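Local coordinates for protein sulfide-quinone reductase (Aquifex aeolicus, PDB 3HYW) that catalyses the FAD-dependent oxidation of hydrogen sulfide with a quinone as electron acceptor, building up polysulfide that is typically released as cyclooctasulfur, at residues 34-39 / 123-128; 105-110 / 292-297; 191-196 / 300-305; 197-202 / 358-363. All blocks are in the same frame, centred on the assembly; numbering follows the deposited sequence. Where two conformers were deposited one is given.

Contact 1: residues 34-39 / 123-128; sequences SDRPYF and ICTAEH. With FAD (flavin-adenine dinucleotide), chain G; H2S (hydrosulfuric acid), chain J.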
# COMPACT_ATOMS: atom_id res chain seq x y z
N SER A 34 -13.75 6.12 45.34
CA SER A 34 -13.31 6.89 44.18
C SER A 34 -13.17 8.38 44.49
O SER A 34 -13.98 8.94 45.22
CB SER A 34 -14.27 6.70 43.00
OG SER A 34 -13.71 7.19 41.80
N ASP A 35 -12.15 9.00 43.91
CA ASP A 35 -11.88 10.43 44.11
C ASP A 35 -12.80 11.33 43.26
O ASP A 35 -12.97 12.51 43.56
CB ASP A 35 -10.40 10.76 43.87
CG ASP A 35 -9.93 10.45 42.45
OD1 ASP A 35 -10.66 9.77 41.70
OD2 ASP A 35 -8.82 10.88 42.08
N ARG A 36 -13.38 10.76 42.20
CA ARG A 36 -14.36 11.47 41.40
C ARG A 36 -15.76 11.10 41.85
O ARG A 36 -16.03 9.93 42.12
CB ARG A 36 -14.17 11.15 39.91
CG ARG A 36 -13.09 11.97 39.26
CD ARG A 36 -12.87 11.57 37.81
NE ARG A 36 -11.93 12.48 37.15
CZ ARG A 36 -10.60 12.33 37.15
NH1 ARG A 36 -10.04 11.30 37.77
NH2 ARG A 36 -9.84 13.22 36.52
N PRO A 37 -16.67 12.09 41.93
CA PRO A 37 -18.05 11.85 42.37
C PRO A 37 -18.93 11.21 41.29
O PRO A 37 -20.11 10.95 41.53
CB PRO A 37 -18.55 13.25 42.70
CG PRO A 37 -17.77 14.15 41.79
CD PRO A 37 -16.42 13.51 41.62
N TYR A 38 -18.36 10.97 40.12
CA TYR A 38 -19.14 10.51 38.97
C TYR A 38 -18.42 9.39 38.25
O TYR A 38 -17.19 9.30 38.30
CB TYR A 38 -19.38 11.68 38.00
CG TYR A 38 -18.10 12.26 37.40
CD1 TYR A 38 -17.58 11.76 36.20
CD2 TYR A 38 -17.42 13.31 38.03
CE1 TYR A 38 -16.40 12.28 35.65
CE2 TYR A 38 -16.23 13.84 37.49
CZ TYR A 38 -15.74 13.31 36.30
OH TYR A 38 -14.58 13.82 35.75
N PHE A 39 -19.19 8.53 37.57
CA PHE A 39 -18.61 7.68 36.53
C PHE A 39 -18.54 8.51 35.25
O PHE A 39 -19.55 9.08 34.82
CB PHE A 39 -19.45 6.42 36.29
CG PHE A 39 -19.11 5.72 34.98
CD1 PHE A 39 -18.08 4.79 34.92
CD2 PHE A 39 -19.82 6.01 33.81
CE1 PHE A 39 -17.75 4.16 33.73
CE2 PHE A 39 -19.49 5.39 32.60
CZ PHE A 39 -18.46 4.46 32.56
N ILE A 123 -7.13 14.91 26.24
CA ILE A 123 -8.55 14.56 26.26
C ILE A 123 -8.82 13.32 27.11
O ILE A 123 -9.88 12.71 27.01
CB ILE A 123 -9.10 14.38 24.81
CG1 ILE A 123 -8.43 13.18 24.12
CG2 ILE A 123 -8.90 15.66 23.99
CD1 ILE A 123 -8.89 12.95 22.67
N CYS A 124 -7.87 12.99 27.99
CA CYS A 124 -7.89 11.73 28.74
C CYS A 124 -8.78 11.76 29.98
O CYS A 124 -9.18 10.71 30.48
CB CYS A 124 -6.48 11.31 29.14
SG CYS A 124 -5.45 10.80 27.79
N THR A 125 -9.06 12.96 30.48
CA THR A 125 -10.07 13.13 31.53
C THR A 125 -11.12 14.12 31.03
O THR A 125 -10.86 14.89 30.11
CB THR A 125 -9.48 13.62 32.87
OG1 THR A 125 -8.97 14.94 32.73
CG2 THR A 125 -8.38 12.68 33.38
N ALA A 126 -12.29 14.10 31.65
CA ALA A 126 -13.36 15.04 31.33
C ALA A 126 -12.87 16.47 31.52
O ALA A 126 -13.14 17.35 30.70
CB ALA A 126 -14.58 14.78 32.20
N GLU A 127 -12.15 16.69 32.62
CA GLU A 127 -11.63 17.99 33.02
C GLU A 127 -10.63 18.55 32.00
O GLU A 127 -10.71 19.72 31.62
CB GLU A 127 -10.99 17.88 34.40
CG GLU A 127 -12.00 17.66 35.55
CD GLU A 127 -12.37 16.19 35.78
OE1 GLU A 127 -11.75 15.29 35.16
OE2 GLU A 127 -13.29 15.94 36.59
N HIS A 128 -9.71 17.70 31.54
CA HIS A 128 -8.77 18.08 30.47
C HIS A 128 -9.48 18.30 29.13
O HIS A 128 -9.16 19.24 28.40
CB HIS A 128 -7.69 17.01 30.29
CG HIS A 128 -6.64 17.01 31.36
ND1 HIS A 128 -6.40 15.92 32.16
CD2 HIS A 128 -5.75 17.96 31.74
CE1 HIS A 128 -5.41 16.19 33.00
NE2 HIS A 128 -5.00 17.43 32.76
PA FAD G . -11.11 4.86 34.48
O1A FAD G . -12.39 4.48 33.77
O2A FAD G . -10.38 6.10 34.06
O5B FAD G . -11.48 4.94 36.03
C5B FAD G . -10.53 5.12 37.07
C4B FAD G . -11.29 5.62 38.28
O4B FAD G . -10.46 5.58 39.44
C3B FAD G . -11.72 7.07 38.12
O3B FAD G . -13.05 7.22 38.63
C2B FAD G . -10.72 7.83 38.97
O2B FAD G . -11.26 9.06 39.45
C1B FAD G . -10.47 6.85 40.09
N9A FAD G . -9.19 7.04 40.83
C8A FAD G . -7.98 7.36 40.31
N7A FAD G . -7.07 7.41 41.31
C5A FAD G . -7.72 7.12 42.46
C6A FAD G . -7.33 7.03 43.80
N6A FAD G . -6.04 7.25 44.15
N1A FAD G . -8.25 6.70 44.75
C2A FAD G . -9.54 6.48 44.41
N3A FAD G . -9.94 6.57 43.14
C4A FAD G . -9.05 6.88 42.15
N1 FAD G . -11.66 2.14 25.18
C2 FAD G . -12.51 1.58 24.27
O2 FAD G . -12.73 0.35 24.30
N3 FAD G . -13.14 2.33 23.33
C4 FAD G . -12.93 3.66 23.28
O4 FAD G . -13.54 4.43 22.34
C4X FAD G . -12.06 4.25 24.20
N5 FAD G . -11.85 5.59 24.14
C5X FAD G . -11.03 6.19 25.02
C6 FAD G . -10.84 7.57 24.95
C7 FAD G . -9.98 8.21 25.84
C7M FAD G . -9.80 9.72 25.72
C8 FAD G . -9.31 7.46 26.81
C8M FAD G . -8.36 8.09 27.81
C9 FAD G . -9.51 6.08 26.87
C9A FAD G . -10.37 5.42 25.99
N10 FAD G . -10.59 4.07 26.05
C10 FAD G . -11.42 3.48 25.16
C1' FAD G . -9.84 3.25 27.03
C2' FAD G . -10.51 2.72 28.28
O2' FAD G . -11.75 2.08 27.95
C3' FAD G . -10.68 3.87 29.28
O3' FAD G . -9.38 4.43 29.58
C4' FAD G . -11.35 3.39 30.56
O4' FAD G . -11.84 4.55 31.26
C5' FAD G . -10.37 2.62 31.44
O5' FAD G . -11.05 2.11 32.59
P FAD G . -10.37 2.10 34.05
O1P FAD G . -11.40 1.56 35.01
O2P FAD G . -9.00 1.46 34.00
O3P FAD G . -10.07 3.65 34.38
S H2S J . -6.84 8.51 27.52
O HOH W 1 -12.81 12.29 33.90
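R36 and E127 reach for each other from opposite directions. The guanidinium NH2 gives a salt-bridge hydrogen bond of 3.1 Å to E127 OE1, nearly straight at 161°; OE1 lies in the guanidinium plane, but the bond arrives from above the carboxylate, whose plane is turned 50° from that of the guanidinium. The E127 chain bends at chi2 (85°), and its two oxygens are shared between partners: Y38 OH donates to E127 OE2 at 2.6 Å, on the syn side of the carboxylate but tilted out of its plane, and OE2 itself lies at the edge of the Y38 ring. NE of R36 adds weak bonds to E127 OE1 and Y38 OH. At the other edge of the guanidinium, NH1 donates to O2B of the FAD adenosine ribose (3.1 Å). A serine in place of R36 would probably leave E127 without its charged mate and cost the ribose O2B a donor. Beside this network, T125 CG2 packs on R36 NH2 at 3.5 Å, and one water donates to Y38 OH while accepting from A126 N. T125 is the N-cap of helix 126-141, its OG1 accepting from H128 N. The Y38 ring, on strand 38-40, meets F55 edge-to-face, and A126 packs on F45 and L48 of helix 45-50.

Contact 2: residues 105-110 / 292-297; sequences TGPKLV and VGVVTA. With FAD (flavin-adenine dinucleotide), chain G; SO4 (sulfate ion), chain N.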
# COMPACT_ATOMS: atom_id res chain seq x y z
N THR A 105 -7.85 2.02 39.48
CA THR A 105 -7.67 3.47 39.52
C THR A 105 -7.44 4.14 38.16
O THR A 105 -7.33 5.36 38.08
CB THR A 105 -6.50 3.86 40.46
OG1 THR A 105 -5.35 3.08 40.13
CG2 THR A 105 -6.86 3.60 41.91
N GLY A 106 -7.36 3.35 37.09
CA GLY A 106 -7.19 3.91 35.75
C GLY A 106 -5.77 4.41 35.51
O GLY A 106 -4.87 4.12 36.29
N PRO A 107 -5.56 5.18 34.42
CA PRO A 107 -4.23 5.75 34.14
C PRO A 107 -3.86 6.94 35.02
O PRO A 107 -4.68 7.83 35.25
CB PRO A 107 -4.35 6.21 32.68
CG PRO A 107 -5.80 6.41 32.43
CD PRO A 107 -6.56 5.52 33.39
N LYS A 108 -2.62 6.95 35.49
CA LYS A 108 -2.04 8.19 35.98
C LYS A 108 -1.25 8.82 34.84
O LYS A 108 -0.37 8.19 34.25
CB LYS A 108 -1.17 7.97 37.22
CG LYS A 108 -0.51 9.24 37.73
CD LYS A 108 -0.47 9.28 39.23
CE LYS A 108 0.31 10.48 39.71
NZ LYS A 108 0.81 10.28 41.10
N LEU A 109 -1.57 10.07 34.52
CA LEU A 109 -1.08 10.70 33.31
C LEU A 109 0.31 11.27 33.50
O LEU A 109 0.58 11.95 34.49
CB LEU A 109 -2.04 11.79 32.85
CG LEU A 109 -3.51 11.35 32.72
CD1 LEU A 109 -4.37 12.52 32.30
CD2 LEU A 109 -3.66 10.20 31.75
N VAL A 110 1.19 10.98 32.54
CA VAL A 110 2.54 11.55 32.50
C VAL A 110 2.71 12.36 31.21
O VAL A 110 2.73 11.79 30.11
CB VAL A 110 3.64 10.47 32.59
CG1 VAL A 110 5.06 11.10 32.54
CG2 VAL A 110 3.47 9.62 33.84
N VAL A 292 -7.77 -4.46 37.92
CA VAL A 292 -8.67 -4.42 36.77
C VAL A 292 -8.48 -3.09 36.06
O VAL A 292 -8.47 -2.04 36.69
CB VAL A 292 -10.16 -4.60 37.18
CG1 VAL A 292 -11.10 -4.44 35.98
CG2 VAL A 292 -10.40 -5.94 37.84
N GLY A 293 -8.32 -3.13 34.74
CA GLY A 293 -8.24 -1.91 33.95
C GLY A 293 -6.86 -1.48 33.53
O GLY A 293 -5.92 -2.29 33.47
N VAL A 294 -6.74 -0.19 33.22
CA VAL A 294 -5.50 0.40 32.70
C VAL A 294 -4.36 0.34 33.72
O VAL A 294 -3.19 0.29 33.35
CB VAL A 294 -5.75 1.89 32.29
CG1 VAL A 294 -4.45 2.57 31.89
CG2 VAL A 294 -6.75 1.96 31.14
N VAL A 295 -4.72 0.32 34.99
CA VAL A 295 -3.74 0.30 36.07
C VAL A 295 -2.95 -1.02 36.15
O VAL A 295 -1.96 -1.10 36.86
CB VAL A 295 -4.39 0.63 37.44
CG1 VAL A 295 -5.14 -0.58 38.01
CG2 VAL A 295 -3.34 1.12 38.43
N THR A 296 -3.41 -2.04 35.42
CA THR A 296 -2.73 -3.35 35.43
C THR A 296 -1.45 -3.36 34.59
O THR A 296 -1.42 -2.83 33.49
CB THR A 296 -3.66 -4.51 34.99
OG1 THR A 296 -4.16 -4.28 33.66
CG2 THR A 296 -4.83 -4.65 35.96
N ALA A 297 -0.40 -3.97 35.12
CA ALA A 297 0.87 -4.07 34.40
C ALA A 297 0.81 -5.22 33.39
O ALA A 297 0.87 -6.40 33.76
CB ALA A 297 2.03 -4.25 35.37
PA FAD G . -11.11 4.86 34.48
O1A FAD G . -12.39 4.48 33.77
O2A FAD G . -10.38 6.10 34.06
O5B FAD G . -11.48 4.94 36.03
C5B FAD G . -10.53 5.12 37.07
C4B FAD G . -11.29 5.62 38.28
O4B FAD G . -10.46 5.58 39.44
C3B FAD G . -11.72 7.07 38.12
O3B FAD G . -13.05 7.22 38.63
C2B FAD G . -10.72 7.83 38.97
O2B FAD G . -11.26 9.06 39.45
C1B FAD G . -10.47 6.85 40.09
N9A FAD G . -9.19 7.04 40.83
C8A FAD G . -7.98 7.36 40.31
N7A FAD G . -7.07 7.41 41.31
C5A FAD G . -7.72 7.12 42.46
C6A FAD G . -7.33 7.03 43.80
N6A FAD G . -6.04 7.25 44.15
N1A FAD G . -8.25 6.70 44.75
C2A FAD G . -9.54 6.48 44.41
N3A FAD G . -9.94 6.57 43.14
C4A FAD G . -9.05 6.88 42.15
N1 FAD G . -11.66 2.14 25.18
C2 FAD G . -12.51 1.58 24.27
O2 FAD G . -12.73 0.35 24.30
N3 FAD G . -13.14 2.33 23.33
C4 FAD G . -12.93 3.66 23.28
O4 FAD G . -13.54 4.43 22.34
C4X FAD G . -12.06 4.25 24.20
N5 FAD G . -11.85 5.59 24.14
C5X FAD G . -11.03 6.19 25.02
C6 FAD G . -10.84 7.57 24.95
C7 FAD G . -9.98 8.21 25.84
C7M FAD G . -9.80 9.72 25.72
C8 FAD G . -9.31 7.46 26.81
C8M FAD G . -8.36 8.09 27.81
C9 FAD G . -9.51 6.08 26.87
C9A FAD G . -10.37 5.42 25.99
N10 FAD G . -10.59 4.07 26.05
C10 FAD G . -11.42 3.48 25.16
C1' FAD G . -9.84 3.25 27.03
C2' FAD G . -10.51 2.72 28.28
O2' FAD G . -11.75 2.08 27.95
C3' FAD G . -10.68 3.87 29.28
O3' FAD G . -9.38 4.43 29.58
C4' FAD G . -11.35 3.39 30.56
O4' FAD G . -11.84 4.55 31.26
C5' FAD G . -10.37 2.62 31.44
O5' FAD G . -11.05 2.11 32.59
P FAD G . -10.37 2.10 34.05
O1P FAD G . -11.40 1.56 35.01
O2P FAD G . -9.00 1.46 34.00
O3P FAD G . -10.07 3.65 34.38
S SO4 N . -2.72 8.79 43.54
O1 SO4 N . -2.72 10.10 44.16
O2 SO4 N . -1.57 8.73 42.64
O3 SO4 N . -2.64 7.74 44.55
O4 SO4 N . -3.96 8.64 42.77
O HOH W 2 -7.62 0.68 36.14
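G106 and V294 bring the two backbones closest, their CA atoms 4.9 Å apart, without a direct hydrogen bond between the segments. One water joins them instead: it accepts from G106 N and V295 N and donates to V292 O and to FAD O2P. Residues 293-296 form a type I turn in which G293 O receives both T296 N and T296 OG1. G106 has positive phi (74°), and a CB there would collide with FAD O3P, as one on G293 would with O2P. V294 N donates to O2P at 2.9 Å, almost straight (168°). V294 turns CG1 to P107 CB, 3.7 Å away, while CG2 lies against FAD O2P and C5'. V295 has CG2 anti to its amide nitrogen, which sets this methyl against T105 OG1 at 3.3 Å; its CB rests on G106 O. T105 spans two surfaces, since CG2 lies 3.7 Å from adenine C5A. A glycine in place of T105 would probably open a gap between the adenine and V295. Loops that follow strands 100-103 and 289-291 of the parallel sheet thus pair beside the pyrophosphate, as expected of the FAD-binding, Rossmann-like fold of pyridine nucleotide-disulphide oxidoreductases.

Contact 3: residues 191-196 / 300-305; sequences LGHFGV and PIEKTP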
# COMPACT_ATOMS: atom_id res chain seq x y z
N LEU A 191 1.57 4.14 11.14
CA LEU A 191 0.18 4.50 11.43
C LEU A 191 -0.65 3.24 11.66
O LEU A 191 -0.45 2.24 10.99
CB LEU A 191 -0.40 5.27 10.25
CG LEU A 191 -0.46 6.80 10.24
CD1 LEU A 191 0.69 7.48 10.98
CD2 LEU A 191 -0.55 7.27 8.81
N GLY A 192 -1.58 3.29 12.61
CA GLY A 192 -2.46 2.16 12.85
C GLY A 192 -1.77 0.96 13.47
O GLY A 192 -2.26 -0.17 13.34
N HIS A 193 -0.64 1.20 14.13
CA HIS A 193 0.02 0.20 14.98
C HIS A 193 -0.76 0.02 16.29
O HIS A 193 -0.97 -1.12 16.73
CB HIS A 193 1.47 0.62 15.28
CG HIS A 193 2.22 -0.34 16.14
ND1 HIS A 193 2.15 -0.32 17.52
CD2 HIS A 193 3.08 -1.33 15.83
CE1 HIS A 193 2.93 -1.26 18.02
NE2 HIS A 193 3.50 -1.90 17.01
N PHE A 194 -1.15 1.14 16.91
CA PHE A 194 -2.03 1.16 18.10
C PHE A 194 -1.43 0.54 19.37
O PHE A 194 -2.14 0.34 20.35
CB PHE A 194 -3.39 0.49 17.82
CG PHE A 194 -4.16 1.09 16.67
CD1 PHE A 194 -4.30 2.47 16.52
CD2 PHE A 194 -4.79 0.25 15.74
CE1 PHE A 194 -5.03 3.01 15.46
CE2 PHE A 194 -5.53 0.78 14.68
CZ PHE A 194 -5.65 2.17 14.53
N GLY A 195 -0.14 0.24 19.37
CA GLY A 195 0.47 -0.49 20.48
C GLY A 195 0.12 -1.97 20.47
O GLY A 195 0.29 -2.67 21.48
N VAL A 196 -0.39 -2.47 19.34
CA VAL A 196 -0.77 -3.88 19.22
C VAL A 196 -0.19 -4.58 17.99
O VAL A 196 -0.57 -5.72 17.68
CB VAL A 196 -2.33 -4.07 19.25
CG1 VAL A 196 -2.93 -3.51 20.52
CG2 VAL A 196 -2.98 -3.44 18.03
N PRO A 300 4.40 -5.07 26.97
CA PRO A 300 4.04 -4.63 25.62
C PRO A 300 3.98 -5.79 24.61
O PRO A 300 4.69 -6.78 24.76
CB PRO A 300 5.15 -3.64 25.25
CG PRO A 300 6.29 -4.00 26.12
CD PRO A 300 5.69 -4.51 27.40
N ILE A 301 3.11 -5.66 23.61
CA ILE A 301 2.99 -6.68 22.56
C ILE A 301 4.26 -6.75 21.71
O ILE A 301 4.64 -7.81 21.23
CB ILE A 301 1.72 -6.45 21.69
CG1 ILE A 301 0.48 -6.90 22.47
CG2 ILE A 301 1.83 -7.19 20.36
CD1 ILE A 301 -0.84 -6.40 21.90
N GLU A 302 4.91 -5.60 21.52
CA GLU A 302 6.24 -5.57 20.91
C GLU A 302 7.06 -4.37 21.37
O GLU A 302 6.51 -3.31 21.66
CB GLU A 302 6.17 -5.65 19.37
CG GLU A 302 5.20 -4.70 18.69
CD GLU A 302 5.13 -4.93 17.18
OE1 GLU A 302 4.99 -6.10 16.75
OE2 GLU A 302 5.22 -3.94 16.43
N LYS A 303 8.37 -4.58 21.45
CA LYS A 303 9.32 -3.51 21.72
C LYS A 303 9.55 -2.75 20.42
O LYS A 303 10.24 -3.22 19.52
CB LYS A 303 10.63 -4.11 22.26
CG LYS A 303 11.66 -3.10 22.78
CD LYS A 303 12.92 -3.83 23.28
CE LYS A 303 14.03 -2.86 23.75
NZ LYS A 303 13.85 -2.42 25.18
N THR A 304 8.92 -1.59 20.31
CA THR A 304 9.01 -0.77 19.10
C THR A 304 10.24 0.15 19.19
O THR A 304 10.71 0.41 20.29
CB THR A 304 7.73 0.04 18.90
OG1 THR A 304 7.42 0.74 20.10
CG2 THR A 304 6.56 -0.89 18.57
N PRO A 305 10.76 0.63 18.04
CA PRO A 305 11.96 1.49 18.07
C PRO A 305 11.80 2.72 18.98
O PRO A 305 12.73 3.08 19.70
CB PRO A 305 12.14 1.90 16.61
CG PRO A 305 11.52 0.77 15.84
CD PRO A 305 10.32 0.38 16.66
O HOH W 3 2.33 -2.91 23.12
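H193 holds CG anti to its backbone N (chi1 -180°), which carries the imidazole across to the 300-305 loop, and E302, with CG between its own N and carbonyl carbon, extends to meet it. H193 NE2 donates to E302 OE2 at 2.7 Å, with an N-H...O angle of 153°. The oxygen lies in the ring plane, whereas the nitrogen stands above the carboxylate, whose plane is turned 47° from the ring. ND1 accepts from G195 N (3.0 Å), which approaches tilted from the ring plane; both ring nitrogens are thus engaged, which probably helps fix the rotation of the imidazole. T304 brings CG2 within 3.6 Å of H193 NE2, while its OG1 turns to I306 O. Residues 193-196 make a type I' turn, closed by V196 N donating to H193 O, with F194 and G195 both at positive phi; this turn presents the F194 side chain to the octathiocane pocket and H193, its first residue, to the opposing loop. Beside the polar pair, I301 and V196 run side by side in the same direction, CD1 of I301 lying 3.7 Å from V196 CA and 3.8 Å from V196 CG1. Between the backbones a water donates to G195 O at 2.6 Å and accepts from I301 N.

Contact 4: residues 197-202 / 358-363; sequences GGIGAS and FFADPV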
# COMPACT_ATOMS: atom_id res chain seq x y z
N GLY A 197 0.72 -3.90 17.29
CA GLY A 197 1.30 -4.42 16.04
C GLY A 197 0.30 -4.45 14.90
O GLY A 197 0.38 -5.29 14.00
N GLY A 198 -0.64 -3.52 14.92
CA GLY A 198 -1.66 -3.43 13.88
C GLY A 198 -2.81 -4.40 14.10
O GLY A 198 -2.69 -5.39 14.83
N ILE A 199 -3.94 -4.09 13.46
CA ILE A 199 -5.11 -4.96 13.46
C ILE A 199 -5.50 -5.14 12.01
O ILE A 199 -6.01 -4.22 11.37
CB ILE A 199 -6.29 -4.37 14.29
CG1 ILE A 199 -5.89 -4.25 15.77
CG2 ILE A 199 -7.52 -5.25 14.16
CD1 ILE A 199 -6.71 -3.24 16.56
N GLY A 200 -5.23 -6.34 11.48
CA GLY A 200 -5.39 -6.60 10.05
C GLY A 200 -4.63 -5.54 9.27
O GLY A 200 -3.51 -5.19 9.63
N ALA A 201 -5.26 -5.01 8.23
CA ALA A 201 -4.66 -3.95 7.42
C ALA A 201 -4.96 -2.54 7.95
O ALA A 201 -5.28 -1.64 7.18
CB ALA A 201 -5.10 -4.09 5.96
N SER A 202 -4.84 -2.35 9.27
CA SER A 202 -5.07 -1.04 9.90
C SER A 202 -4.09 0.05 9.45
O SER A 202 -4.45 1.22 9.37
CB SER A 202 -5.07 -1.15 11.43
OG SER A 202 -3.84 -1.69 11.90
N PHE A 358 -12.57 -1.82 14.43
CA PHE A 358 -11.48 -2.76 14.63
C PHE A 358 -11.91 -3.83 15.63
O PHE A 358 -12.53 -3.52 16.66
CB PHE A 358 -10.20 -2.03 15.10
CG PHE A 358 -9.76 -0.94 14.16
CD1 PHE A 358 -8.97 -1.24 13.05
CD2 PHE A 358 -10.16 0.38 14.37
CE1 PHE A 358 -8.57 -0.23 12.17
CE2 PHE A 358 -9.77 1.39 13.50
CZ PHE A 358 -8.98 1.09 12.39
N PHE A 359 -11.62 -5.08 15.30
CA PHE A 359 -11.86 -6.19 16.21
C PHE A 359 -10.63 -7.08 16.17
O PHE A 359 -10.18 -7.45 15.09
CB PHE A 359 -13.11 -6.99 15.80
CG PHE A 359 -13.33 -8.25 16.61
CD1 PHE A 359 -13.36 -9.50 15.99
CD2 PHE A 359 -13.50 -8.19 17.99
CE1 PHE A 359 -13.57 -10.67 16.72
CE2 PHE A 359 -13.71 -9.36 18.74
CZ PHE A 359 -13.74 -10.59 18.10
N ALA A 360 -10.09 -7.39 17.34
CA ALA A 360 -8.93 -8.27 17.46
C ALA A 360 -9.18 -9.29 18.57
O ALA A 360 -9.47 -8.92 19.71
CB ALA A 360 -7.67 -7.46 17.74
N ASP A 361 -9.08 -10.57 18.22
CA ASP A 361 -9.36 -11.66 19.16
C ASP A 361 -8.28 -12.75 19.17
O ASP A 361 -8.20 -13.55 18.24
CB ASP A 361 -10.73 -12.28 18.86
CG ASP A 361 -11.05 -13.47 19.76
OD1 ASP A 361 -10.72 -13.42 20.96
OD2 ASP A 361 -11.62 -14.47 19.27
N PRO A 362 -7.46 -12.79 20.24
CA PRO A 362 -7.35 -11.77 21.28
C PRO A 362 -6.54 -10.57 20.77
O PRO A 362 -6.03 -10.61 19.65
CB PRO A 362 -6.59 -12.48 22.41
CG PRO A 362 -6.54 -13.94 22.02
CD PRO A 362 -6.58 -13.94 20.53
N VAL A 363 -6.44 -9.52 21.58
CA VAL A 363 -5.64 -8.36 21.20
C VAL A 363 -4.15 -8.74 21.15
O VAL A 363 -3.44 -8.38 20.21
CB VAL A 363 -5.89 -7.15 22.13
CG1 VAL A 363 -5.20 -5.91 21.60
CG2 VAL A 363 -7.37 -6.86 22.20
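The glycine-rich loop 197-202 lies against strand 355-361, I199 nearest A360 (CA to CA 6.4 Å), with no hydrogen bond across. The I199 side chain bridges three successive strand residues. CD1 reaches F358 CB at 4.0 Å, CG1 faces the methyl of A360, and CG2 sits 3.6 Å from the carbonyl oxygen of F359. Chi1 of -64° sends CG1 and CG2 to different strand residues, and the extended chi2 carries CD1 on to F358. F358 and A360 point toward the loop, F359 away, as alternation along a strand requires. The F358 ring is met obliquely by S202, whose CB lies 3.7 Å from F358 CE1. S202 OG accepts from I199 N at 2.9 Å, nearly straight (171°), tying the loop back on itself, and also pairs with G192 O. Its polar end is thereby satisfied while its CB serves the apolar packing. The side chain of F358 comes within about 4 Å of the bound octathiocane and meets F194 edge-to-face. The loop leads into helix 202-212, with A201 as N-cap; I199 also packs on V370 and T372 of the adjoining strand 369-375, and A201 packs on D208 of a second subunit.

How the contacts relate
Contacts 1 and 2 share FAD: the first is partly buried and charged, at the adenosine ribose, the second buried and mostly apolar, with its polar links passing through water and the pyrophosphate. They touch where L109 packs on C124, T125 and H128. Contacts 3 and 4 are both buried, their centres 11 Å apart, on the side of the chain's centre opposite contact 1. Their first segments, 191-196 and 197-202, follow each other in the chain leading into helix 202-212, and V196 packs against V363. Contact 3 relies on a histidine-carboxylate bond, contact 4 on aliphatic and aromatic packing. Contact 2 connects the pairs, since 292-297 and 300-305 belong to one long loop.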